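Local coordinates for membrane lipoprotein family protein (Aeropyrum pernix, PDB 4PEV), which probably serves as the solute-binding lipoprotein of an ABC transporter, holding adenosine between its two lobes for uptake, at residues E159-D172 with R200-Y212. Sequence-based numbering, arbitrary orientation.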
loop_
_atom_site.group_PDB
_atom_site.type_symbol
_atom_site.label_atom_id
_atom_site.label_comp_id
_atom_site.label_asym_id
_atom_site.label_seq_id
_atom_site.Cartn_x
_atom_site.Cartn_y
_atom_site.Cartn_z
ATOM N N GLU C 159 -7.137 4.261 2.653
ATOM C CA GLU C 159 -6.813 3.123 1.790
ATOM C C GLU C 159 -8.026 2.513 1.117
ATOM O O GLU C 159 -7.907 1.896 0.065
ATOM C CB GLU C 159 -6.111 2.018 2.582
ATOM C CG GLU C 159 -4.664 2.299 2.936
ATOM C CD GLU C 159 -4.480 3.122 4.199
ATOM O OE1 GLU C 159 -5.474 3.485 4.861
ATOM O OE2 GLU C 159 -3.313 3.401 4.540
ATOM N N GLN C 160 -9.193 2.665 1.725
ATOM C CA GLN C 160 -10.431 2.214 1.103
ATOM C C GLN C 160 -10.540 2.781 -0.318
ATOM O O GLN C 160 -10.978 2.096 -1.260
ATOM C CB GLN C 160 -11.654 2.644 1.926
ATOM C CG GLN C 160 -11.605 2.281 3.411
ATOM C CD GLN C 160 -11.323 3.471 4.327
ATOM O OE1 GLN C 160 -10.434 4.288 4.074
ATOM N NE2 GLN C 160 -12.088 3.569 5.401
ATOM N N GLU C 161 -10.119 4.032 -0.468
ATOM C CA GLU C 161 -10.335 4.748 -1.701
ATOM C C GLU C 161 -9.605 4.046 -2.841
ATOM O O GLU C 161 -10.244 3.636 -3.818
ATOM C CB GLU C 161 -9.936 6.229 -1.555
ATOM C CG GLU C 161 -10.766 6.977 -0.503
ATOM C CD GLU C 161 -10.559 8.495 -0.472
ATOM O OE1 GLU C 161 -9.822 9.059 -1.309
ATOM O OE2 GLU C 161 -11.151 9.141 0.417
ATOM N N VAL C 162 -8.292 3.856 -2.702
ATOM C CA VAL C 162 -7.494 3.209 -3.762
ATOM C C VAL C 162 -7.759 1.685 -3.917
ATOM O O VAL C 162 -7.807 1.177 -5.035
ATOM C CB VAL C 162 -5.981 3.498 -3.589
ATOM C CG1 VAL C 162 -5.370 2.663 -2.468
ATOM C CG2 VAL C 162 -5.234 3.258 -4.890
ATOM N N ALA C 163 -7.928 0.968 -2.811
ATOM C CA ALA C 163 -8.191 -0.468 -2.855
ATOM C C ALA C 163 -9.504 -0.795 -3.563
ATOM O O ALA C 163 -9.602 -1.810 -4.262
ATOM C CB ALA C 163 -8.214 -1.043 -1.453
ATOM N N SER C 164 -10.518 0.046 -3.364
ATOM C CA SER C 164 -11.784 -0.122 -4.062
ATOM C C SER C 164 -11.593 -0.033 -5.563
ATOM O O SER C 164 -12.227 -0.777 -6.301
ATOM C CB SER C 164 -12.840 0.907 -3.590
ATOM O OG SER C 164 -12.504 2.249 -3.929
ATOM N N LEU C 165 -10.737 0.874 -6.023
ATOM C CA LEU C 165 -10.479 0.973 -7.461
ATOM C C LEU C 165 -9.817 -0.306 -7.944
ATOM O O LEU C 165 -10.137 -0.815 -9.017
ATOM C CB LEU C 165 -9.583 2.154 -7.785
ATOM C CG LEU C 165 -10.141 3.500 -7.357
ATOM C CD1 LEU C 165 -9.217 4.630 -7.785
ATOM C CD2 LEU C 165 -11.524 3.708 -7.947
ATOM N N VAL C 166 -8.896 -0.815 -7.131
ATOM C CA VAL C 166 -8.191 -2.049 -7.413
ATOM C C VAL C 166 -9.172 -3.225 -7.418
ATOM O O VAL C 166 -9.074 -4.106 -8.268
ATOM C CB VAL C 166 -7.038 -2.249 -6.392
ATOM C CG1 VAL C 166 -6.592 -3.699 -6.308
ATOM C CG2 VAL C 166 -5.864 -1.341 -6.738
ATOM N N GLY C 167 -10.112 -3.233 -6.476
ATOM C CA GLY C 167 -11.114 -4.289 -6.385
ATOM C C GLY C 167 -11.905 -4.422 -7.666
ATOM O O GLY C 167 -12.107 -5.528 -8.171
ATOM N N ILE C 168 -12.340 -3.283 -8.200
ATOM C CA ILE C 168 -13.063 -3.231 -9.471
ATOM C C ILE C 168 -12.219 -3.845 -10.569
ATOM O O ILE C 168 -12.706 -4.669 -11.332
ATOM C CB ILE C 168 -13.442 -1.778 -9.850
ATOM C CG1 ILE C 168 -14.629 -1.310 -9.015
ATOM C CG2 ILE C 168 -13.814 -1.644 -11.317
ATOM C CD1 ILE C 168 -14.712 0.194 -8.933
ATOM N N ILE C 169 -10.952 -3.452 -10.637
ATOM C CA ILE C 169 -10.047 -3.943 -11.676
ATOM C C ILE C 169 -9.851 -5.463 -11.616
ATOM O O ILE C 169 -9.876 -6.149 -12.646
ATOM C CB ILE C 169 -8.656 -3.288 -11.575
ATOM C CG1 ILE C 169 -8.738 -1.771 -11.797
ATOM C CG2 ILE C 169 -7.682 -3.932 -12.572
ATOM C CD1 ILE C 169 -9.040 -1.374 -13.229
ATOM N N ALA C 170 -9.641 -5.978 -10.413
ATOM C CA ALA C 170 -9.331 -7.379 -10.241
ATOM C C ALA C 170 -10.565 -8.217 -10.509
ATOM O O ALA C 170 -10.478 -9.297 -11.064
ATOM C CB ALA C 170 -8.805 -7.624 -8.839
ATOM N N ALA C 171 -11.725 -7.721 -10.113
ATOM C CA ALA C 171 -12.964 -8.402 -10.452
ATOM C C ALA C 171 -13.114 -8.485 -11.956
ATOM O O ALA C 171 -13.630 -9.468 -12.476
ATOM C CB ALA C 171 -14.167 -7.686 -9.851
ATOM N N ASP C 172 -12.659 -7.451 -12.647
ATOM C CA ASP C 172 -12.816 -7.373 -14.088
ATOM C C ASP C 172 -11.850 -8.285 -14.796
ATOM O O ASP C 172 -12.216 -8.935 -15.773
ATOM C CB ASP C 172 -12.610 -5.944 -14.583
ATOM C CG ASP C 172 -12.766 -5.825 -16.084
ATOM O OD1 ASP C 172 -13.881 -6.098 -16.616
ATOM O OD2 ASP C 172 -11.758 -5.459 -16.731
ATOM N N ARG C 200 -8.587 -1.111 6.231
ATOM C CA ARG C 200 -9.045 -0.196 5.197
ATOM C C ARG C 200 -8.826 -0.738 3.786
ATOM O O ARG C 200 -9.686 -0.561 2.916
ATOM C CB ARG C 200 -8.377 1.167 5.356
ATOM C CG ARG C 200 -8.746 1.837 6.664
ATOM C CD ARG C 200 -8.461 3.333 6.684
ATOM N NE ARG C 200 -7.094 3.636 7.083
ATOM C CZ ARG C 200 -6.620 3.455 8.306
ATOM N NH1 ARG C 200 -7.401 2.956 9.260
ATOM N NH2 ARG C 200 -5.356 3.771 8.576
ATOM N N PHE C 201 -7.682 -1.391 3.562
ATOM C CA PHE C 201 -7.422 -2.059 2.283
ATOM C C PHE C 201 -8.498 -3.102 2.061
ATOM O O PHE C 201 -9.176 -3.078 1.043
ATOM C CB PHE C 201 -6.034 -2.743 2.234
ATOM C CG PHE C 201 -4.892 -1.811 1.889
ATOM C CD1 PHE C 201 -4.719 -1.350 0.594
ATOM C CD2 PHE C 201 -3.973 -1.407 2.859
ATOM C CE1 PHE C 201 -3.657 -0.505 0.274
ATOM C CE2 PHE C 201 -2.921 -0.559 2.544
ATOM C CZ PHE C 201 -2.758 -0.111 1.251
ATOM N N HIS C 202 -8.650 -4.007 3.029
ATOM C CA HIS C 202 -9.588 -5.114 2.906
ATOM C C HIS C 202 -10.965 -4.587 2.556
ATOM O O HIS C 202 -11.521 -4.940 1.519
ATOM C CB HIS C 202 -9.654 -5.939 4.188
ATOM C CG HIS C 202 -10.452 -7.196 4.050
ATOM N ND1 HIS C 202 -10.652 -8.064 5.099
ATOM C CD2 HIS C 202 -11.105 -7.733 2.991
ATOM C CE1 HIS C 202 -11.382 -9.090 4.690
ATOM N NE2 HIS C 202 -11.677 -8.910 3.418
ATOM N N ILE C 203 -11.505 -3.727 3.402
ATOM C CA ILE C 203 -12.818 -3.140 3.155
ATOM C C ILE C 203 -12.934 -2.532 1.764
ATOM O O ILE C 203 -13.933 -2.723 1.099
ATOM C CB ILE C 203 -13.141 -2.055 4.205
ATOM C CG1 ILE C 203 -13.522 -2.717 5.528
ATOM C CG2 ILE C 203 -14.247 -1.121 3.720
ATOM C CD1 ILE C 203 -13.568 -1.747 6.684
ATOM N N GLY C 204 -11.934 -1.783 1.336
ATOM C CA GLY C 204 -12.004 -1.115 0.043
ATOM C C GLY C 204 -11.929 -2.090 -1.115
ATOM O O GLY C 204 -12.562 -1.891 -2.146
ATOM N N TYR C 205 -11.154 -3.150 -0.936
ATOM C CA TYR C 205 -10.925 -4.120 -1.983
ATOM C C TYR C 205 -12.186 -4.931 -2.214
ATOM O O TYR C 205 -12.593 -5.116 -3.351
ATOM C CB TYR C 205 -9.731 -5.014 -1.616
ATOM C CG TYR C 205 -9.301 -6.007 -2.679
ATOM C CD1 TYR C 205 -8.981 -5.592 -3.976
ATOM C CD2 TYR C 205 -9.185 -7.366 -2.382
ATOM C CE1 TYR C 205 -8.570 -6.500 -4.949
ATOM C CE2 TYR C 205 -8.770 -8.280 -3.348
ATOM C CZ TYR C 205 -8.465 -7.839 -4.626
ATOM O OH TYR C 205 -8.071 -8.754 -5.569
ATOM N N LEU C 206 -12.795 -5.409 -1.135
ATOM C CA LEU C 206 -14.064 -6.136 -1.205
ATOM C C LEU C 206 -15.179 -5.250 -1.726
ATOM O O LEU C 206 -15.983 -5.661 -2.563
ATOM C CB LEU C 206 -14.463 -6.643 0.176
ATOM C CG LEU C 206 -15.703 -7.534 0.291
ATOM C CD1 LEU C 206 -15.680 -8.743 -0.638
ATOM C CD2 LEU C 206 -15.834 -7.989 1.734
ATOM N N TYR C 207 -15.226 -4.025 -1.225
ATOM C CA TYR C 207 -16.182 -3.062 -1.723
ATOM C C TYR C 207 -16.091 -2.997 -3.226
ATOM O O TYR C 207 -17.091 -3.125 -3.910
ATOM C CB TYR C 207 -15.936 -1.672 -1.134
ATOM C CG TYR C 207 -16.927 -0.654 -1.638
ATOM C CD1 TYR C 207 -16.711 -0.000 -2.835
ATOM C CD2 TYR C 207 -18.090 -0.363 -0.932
ATOM C CE1 TYR C 207 -17.609 0.922 -3.317
ATOM C CE2 TYR C 207 -19.004 0.571 -1.412
ATOM C CZ TYR C 207 -18.751 1.201 -2.614
ATOM O OH TYR C 207 -19.609 2.134 -3.136
ATOM N N GLY C 208 -14.883 -2.783 -3.730
ATOM C CA GLY C 208 -14.654 -2.622 -5.163
ATOM C C GLY C 208 -15.049 -3.830 -5.988
ATOM O O GLY C 208 -15.493 -3.683 -7.112
ATOM N N VAL C 209 -14.886 -5.025 -5.436
ATOM C CA VAL C 209 -15.257 -6.256 -6.145
ATOM C C VAL C 209 -16.774 -6.394 -6.196
ATOM O O VAL C 209 -17.323 -6.757 -7.235
ATOM C CB VAL C 209 -14.654 -7.523 -5.479
ATOM C CG1 VAL C 209 -15.316 -8.796 -6.005
ATOM C CG2 VAL C 209 -13.144 -7.575 -5.683
ATOM N N GLN C 210 -17.441 -6.129 -5.072
ATOM C CA GLN C 210 -18.895 -6.233 -5.010
ATOM C C GLN C 210 -19.535 -5.167 -5.867
ATOM O O GLN C 210 -20.582 -5.406 -6.465
ATOM C CB GLN C 210 -19.402 -6.088 -3.584
ATOM C CG GLN C 210 -18.995 -7.208 -2.644
ATOM C CD GLN C 210 -19.604 -8.530 -3.041
ATOM O OE1 GLN C 210 -19.315 -9.048 -4.110
ATOM N NE2 GLN C 210 -20.449 -9.081 -2.185
ATOM N N TYR C 211 -18.903 -3.997 -5.925
ATOM C CA TYR C 211 -19.380 -2.900 -6.751
ATOM C C TYR C 211 -19.412 -3.383 -8.189
ATOM O O TYR C 211 -20.442 -3.317 -8.852
ATOM C CB TYR C 211 -18.453 -1.698 -6.593
ATOM C CG TYR C 211 -18.909 -0.391 -7.219
ATOM C CD1 TYR C 211 -18.610 -0.092 -8.545
ATOM C CD2 TYR C 211 -19.581 0.571 -6.466
ATOM C CE1 TYR C 211 -18.989 1.112 -9.114
ATOM C CE2 TYR C 211 -19.962 1.780 -7.026
ATOM C CZ TYR C 211 -19.661 2.042 -8.351
ATOM O OH TYR C 211 -20.035 3.234 -8.933
ATOM N N TYR C 212 -18.283 -3.905 -8.649
ATOM C CA TYR C 212 -18.170 -4.470 -9.985
ATOM C C TYR C 212 -19.241 -5.519 -10.222
ATOM O O TYR C 212 -20.007 -5.404 -11.153
ATOM C CB TYR C 212 -16.793 -5.082 -10.186
ATOM C CG TYR C 212 -16.594 -5.613 -11.568
ATOM C CD1 TYR C 212 -16.224 -4.777 -12.602
ATOM C CD2 TYR C 212 -16.801 -6.952 -11.849
ATOM C CE1 TYR C 212 -16.045 -5.264 -13.880
ATOM C CE2 TYR C 212 -16.627 -7.452 -13.128
ATOM C CZ TYR C 212 -16.249 -6.605 -14.137
ATOM O OH TYR C 212 -16.070 -7.110 -15.403
HETATM O O HOH W 1 -3.027 4.711 6.856
#
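Glu159 lays CG over one face of the Phe201 ring, 3.6 Å from the centroid and 23° off the normal, a CH-pi contact; the same ring also touches the bound adenosine. On the Tyr212 ring, one face takes the backbone of Ala171 and Asp172, with Asp172 N above its centre. The Tyr205 ring has Ala163 O at its edge, in plane, and fits as a knob among Ala163, Val166, Gly167 and Ala170, Gly167 CA reaching Tyr205 CD1 at 3.5 Å. Tyr205 CG stands anti to the backbone N (chi1 -175°), which swings the ring back against helix 159-181. Bent at chi2, Glu159 points OE1 at Arg200 NE, a 2.8 Å salt bridge tilted from the guanidinium plane, while a water joins Glu159 OE2 to Arg200 NH2. OE2 also pairs with Lys299, an adenosine-binding residue.

In the two-lobed periplasmic-binding-protein fold, helix 159-181 follows strand 152-157 of one sheet and helix 196-214 follows strand 186-191 of the other; they pack together against the second sheet, Val166, Ala170 and Phe201 touching strand 248-254. Their axes approach to 6.3 Å at -40°, a closeness explained by Gly204, Gly167 and Gly208: a CB on any of them would clash with the facing backbone. Accordingly, Gly208 CA lies 3.3 Å from Ser164 O in a CA-H...O contact.

At the far end Tyr212 OH gives a weak bond to Asp172 OD1 (2.7 Å), and Asn175 and Ser374 supply further partners for the hydroxyl and carboxylate respectively. A leucine in place of Tyr212 would probably leave Asp172 without this hydroxyl and open a gap beside Ala171, whose CB is 3.4 Å from Tyr212 CD2.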